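PDB 3O2I: uncharacterized protein from Leptospirillum rubarum, which is of unknown function but forms a two-chain assembly in which a beta sheet runs on from one subunit into the other. Local coordinates for residues D26-L32 with Y44-Y50. Numbering follows the deposited sequence.
Sequences DMHIYEL and YLLHSEY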
loop_
_atom_site.group_PDB
_atom_site.type_symbol
_atom_site.label_atom_id
_atom_site.label_comp_id
_atom_site.label_asym_id
_atom_site.label_seq_id
_atom_site.Cartn_x
_atom_site.Cartn_y
_atom_site.Cartn_z
ATOM N N ASP B 26 -15.773 -0.072 1.346
ATOM C CA ASP B 26 -14.640 -0.751 0.720
ATOM C C ASP B 26 -13.687 0.235 0.031
ATOM O O ASP B 26 -13.794 0.485 -1.170
ATOM C CB ASP B 26 -15.128 -1.801 -0.282
ATOM C CG ASP B 26 -14.006 -2.683 -0.788
ATOM O OD1 ASP B 26 -13.941 -2.919 -2.017
ATOM O OD2 ASP B 26 -13.180 -3.131 0.046
HETATM N N MSE B 27 -12.751 0.776 0.804
HETATM C CA MSE B 27 -11.857 1.834 0.346
HETATM C C MSE B 27 -10.796 1.380 -0.642
HETATM O O MSE B 27 -10.426 0.212 -0.687
HETATM C CB MSE B 27 -11.187 2.522 1.536
HETATM C CG MSE B 27 -12.138 3.388 2.345
HETATM SE SE MSE B 27 -11.194 4.686 3.430
HETATM C CE MSE B 27 -11.614 6.314 2.394
ATOM N N HIS B 28 -10.301 2.327 -1.429
ATOM C CA HIS B 28 -9.261 2.035 -2.401
ATOM C C HIS B 28 -8.027 2.907 -2.198
ATOM O O HIS B 28 -8.123 4.058 -1.771
ATOM C CB HIS B 28 -9.822 2.180 -3.812
ATOM C CG HIS B 28 -10.892 1.183 -4.120
ATOM N ND1 HIS B 28 -10.627 -0.023 -4.737
ATOM C CD2 HIS B 28 -12.222 1.193 -3.859
ATOM C CE1 HIS B 28 -11.753 -0.703 -4.861
ATOM N NE2 HIS B 28 -12.736 0.013 -4.339
ATOM N N ILE B 29 -6.869 2.341 -2.516
ATOM C CA ILE B 29 -5.580 2.976 -2.272
ATOM C C ILE B 29 -4.947 3.508 -3.556
ATOM O O ILE B 29 -4.811 2.764 -4.535
ATOM C CB ILE B 29 -4.597 1.938 -1.650
ATOM C CG1 ILE B 29 -5.214 1.317 -0.374
ATOM C CG2 ILE B 29 -3.247 2.573 -1.397
ATOM C CD1 ILE B 29 -4.369 0.185 0.251
ATOM N N TYR B 30 -4.535 4.779 -3.536
ATOM C CA TYR B 30 -3.859 5.406 -4.668
ATOM C C TYR B 30 -2.485 5.908 -4.253
ATOM O O TYR B 30 -2.360 6.819 -3.435
ATOM C CB TYR B 30 -4.732 6.526 -5.286
ATOM C CG TYR B 30 -5.989 5.925 -5.833
ATOM C CD1 TYR B 30 -6.063 5.507 -7.152
ATOM C CD2 TYR B 30 -7.074 5.689 -5.009
ATOM C CE1 TYR B 30 -7.196 4.890 -7.636
ATOM C CE2 TYR B 30 -8.210 5.088 -5.489
ATOM C CZ TYR B 30 -8.259 4.681 -6.799
ATOM O OH TYR B 30 -9.383 4.062 -7.266
ATOM N N GLU B 31 -1.454 5.294 -4.821
ATOM C CA GLU B 31 -0.090 5.667 -4.503
ATOM C C GLU B 31 0.585 6.518 -5.588
ATOM O O GLU B 31 0.464 6.238 -6.779
ATOM C CB GLU B 31 0.743 4.418 -4.245
ATOM C CG GLU B 31 2.159 4.701 -3.812
ATOM C CD GLU B 31 2.993 3.424 -3.710
ATOM O OE1 GLU B 31 2.530 2.370 -4.194
ATOM O OE2 GLU B 31 4.101 3.480 -3.138
ATOM N N LEU B 32 1.316 7.539 -5.147
ATOM C CA LEU B 32 2.136 8.377 -6.022
ATOM C C LEU B 32 3.591 8.212 -5.623
ATOM O O LEU B 32 3.948 8.354 -4.446
ATOM C CB LEU B 32 1.734 9.846 -5.884
ATOM C CG LEU B 32 0.312 10.240 -6.286
ATOM C CD1 LEU B 32 -0.037 11.620 -5.759
ATOM C CD2 LEU B 32 0.129 10.190 -7.788
ATOM N N TYR B 44 0.665 7.656 -0.121
ATOM C CA TYR B 44 -0.462 6.736 -0.197
ATOM C C TYR B 44 -1.727 7.501 0.103
ATOM O O TYR B 44 -1.883 8.027 1.204
ATOM C CB TYR B 44 -0.290 5.586 0.821
ATOM C CG TYR B 44 0.926 4.731 0.544
ATOM C CD1 TYR B 44 0.865 3.690 -0.373
ATOM C CD2 TYR B 44 2.136 4.976 1.180
ATOM C CE1 TYR B 44 1.973 2.910 -0.646
ATOM C CE2 TYR B 44 3.254 4.188 0.923
ATOM C CZ TYR B 44 3.162 3.162 0.005
ATOM O OH TYR B 44 4.260 2.370 -0.264
ATOM N N LEU B 45 -2.631 7.555 -0.871
ATOM C CA LEU B 45 -3.925 8.216 -0.690
ATOM C C LEU B 45 -5.059 7.197 -0.663
ATOM O O LEU B 45 -5.010 6.178 -1.339
ATOM C CB LEU B 45 -4.186 9.204 -1.821
ATOM C CG LEU B 45 -3.143 10.295 -2.062
ATOM C CD1 LEU B 45 -3.649 11.236 -3.157
ATOM C CD2 LEU B 45 -2.862 11.069 -0.794
ATOM N N LEU B 46 -6.092 7.498 0.106
ATOM C CA LEU B 46 -7.249 6.626 0.222
ATOM C C LEU B 46 -8.464 7.309 -0.350
ATOM O O LEU B 46 -8.620 8.515 -0.198
ATOM C CB LEU B 46 -7.532 6.329 1.699
ATOM C CG LEU B 46 -6.793 5.194 2.392
ATOM C CD1 LEU B 46 -5.624 4.723 1.549
ATOM C CD2 LEU B 46 -6.368 5.614 3.805
ATOM N N HIS B 47 -9.333 6.537 -0.990
ATOM C CA HIS B 47 -10.636 7.051 -1.406
ATOM C C HIS B 47 -11.704 5.977 -1.231
ATOM O O HIS B 47 -11.433 4.793 -1.413
ATOM C CB HIS B 47 -10.609 7.521 -2.860
ATOM C CG HIS B 47 -11.667 8.525 -3.184
ATOM N ND1 HIS B 47 -13.002 8.195 -3.282
ATOM C CD2 HIS B 47 -11.589 9.858 -3.423
ATOM C CE1 HIS B 47 -13.702 9.280 -3.566
ATOM N NE2 HIS B 47 -12.871 10.304 -3.647
ATOM N N SER B 48 -12.915 6.395 -0.878
ATOM C CA SER B 48 -14.015 5.456 -0.711
ATOM C C SER B 48 -14.500 4.886 -2.039
ATOM O O SER B 48 -15.145 3.843 -2.065
ATOM C CB SER B 48 -15.179 6.076 0.077
ATOM O OG SER B 48 -15.770 7.163 -0.614
ATOM N N GLU B 49 -14.187 5.561 -3.142
ATOM C CA GLU B 49 -14.604 5.062 -4.452
ATOM C C GLU B 49 -13.455 4.570 -5.320
ATOM O O GLU B 49 -12.298 4.932 -5.111
ATOM C CB GLU B 49 -15.434 6.101 -5.206
ATOM C CG GLU B 49 -16.821 6.312 -4.617
ATOM C CD GLU B 49 -17.846 6.660 -5.684
ATOM O OE1 GLU B 49 -17.935 7.845 -6.076
ATOM O OE2 GLU B 49 -18.556 5.740 -6.142
ATOM N N TYR B 50 -13.791 3.722 -6.288
ATOM C CA TYR B 50 -12.815 3.224 -7.240
ATOM C C TYR B 50 -12.682 4.196 -8.402
ATOM O O TYR B 50 -13.676 4.618 -8.992
ATOM C CB TYR B 50 -13.219 1.843 -7.765
ATOM C CG TYR B 50 -12.396 1.381 -8.950
ATOM C CD1 TYR B 50 -12.957 1.293 -10.220
ATOM C CD2 TYR B 50 -11.045 1.050 -8.800
ATOM C CE1 TYR B 50 -12.201 0.882 -11.315
ATOM C CE2 TYR B 50 -10.278 0.646 -9.889
ATOM C CZ TYR B 50 -10.859 0.559 -11.140
ATOM O OH TYR B 50 -10.095 0.155 -12.216
#
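Y30 and L45 exchange two backbone hydrogen bonds, Y30 N to L45 O (2.6 Å) and L45 N to Y30 O (2.7 Å), in the antiparallel beta hairpin of strands 28-35 and 41-47. H28 and H47 form the next hydrogen-bonded pair; I29-L46 and E31-Y44 are non-hydrogen-bonded pairs. The buried part is residues 29-32 with 45-46. On one face helices 53-63 and 72-87 cover Y30, L32 and L45; the Y30 hydroxyl, close to the Y50 backbone, is hydrogen-bonded to W51 N. On the other, I29 CG1 lies beside L46 CD1 (3.9 Å). E31, extended with CG opposite the backbone N (chi1 -176°), runs alongside the Y44 ring, its carboxylate turned 27° from the ring plane and E31 CD 3.3 Å from Y44 CE1; R42 forms a salt bridge with this carboxylate. Residues 29-32 also pair in parallel with a strand of the second subunit. The loop S48-Y50 is solvent-exposed, yet selenomethionine M27, bent at its last torsion, brings CE within 3.5 Å of S48 N. There H47 ND1 accepts a hydrogen bond from E49 N, which lies in its ring plane, and Y50 CB makes a CH-pi contact over one H28 ring face, displaced toward the rim, 3.9 Å from H28 NE2.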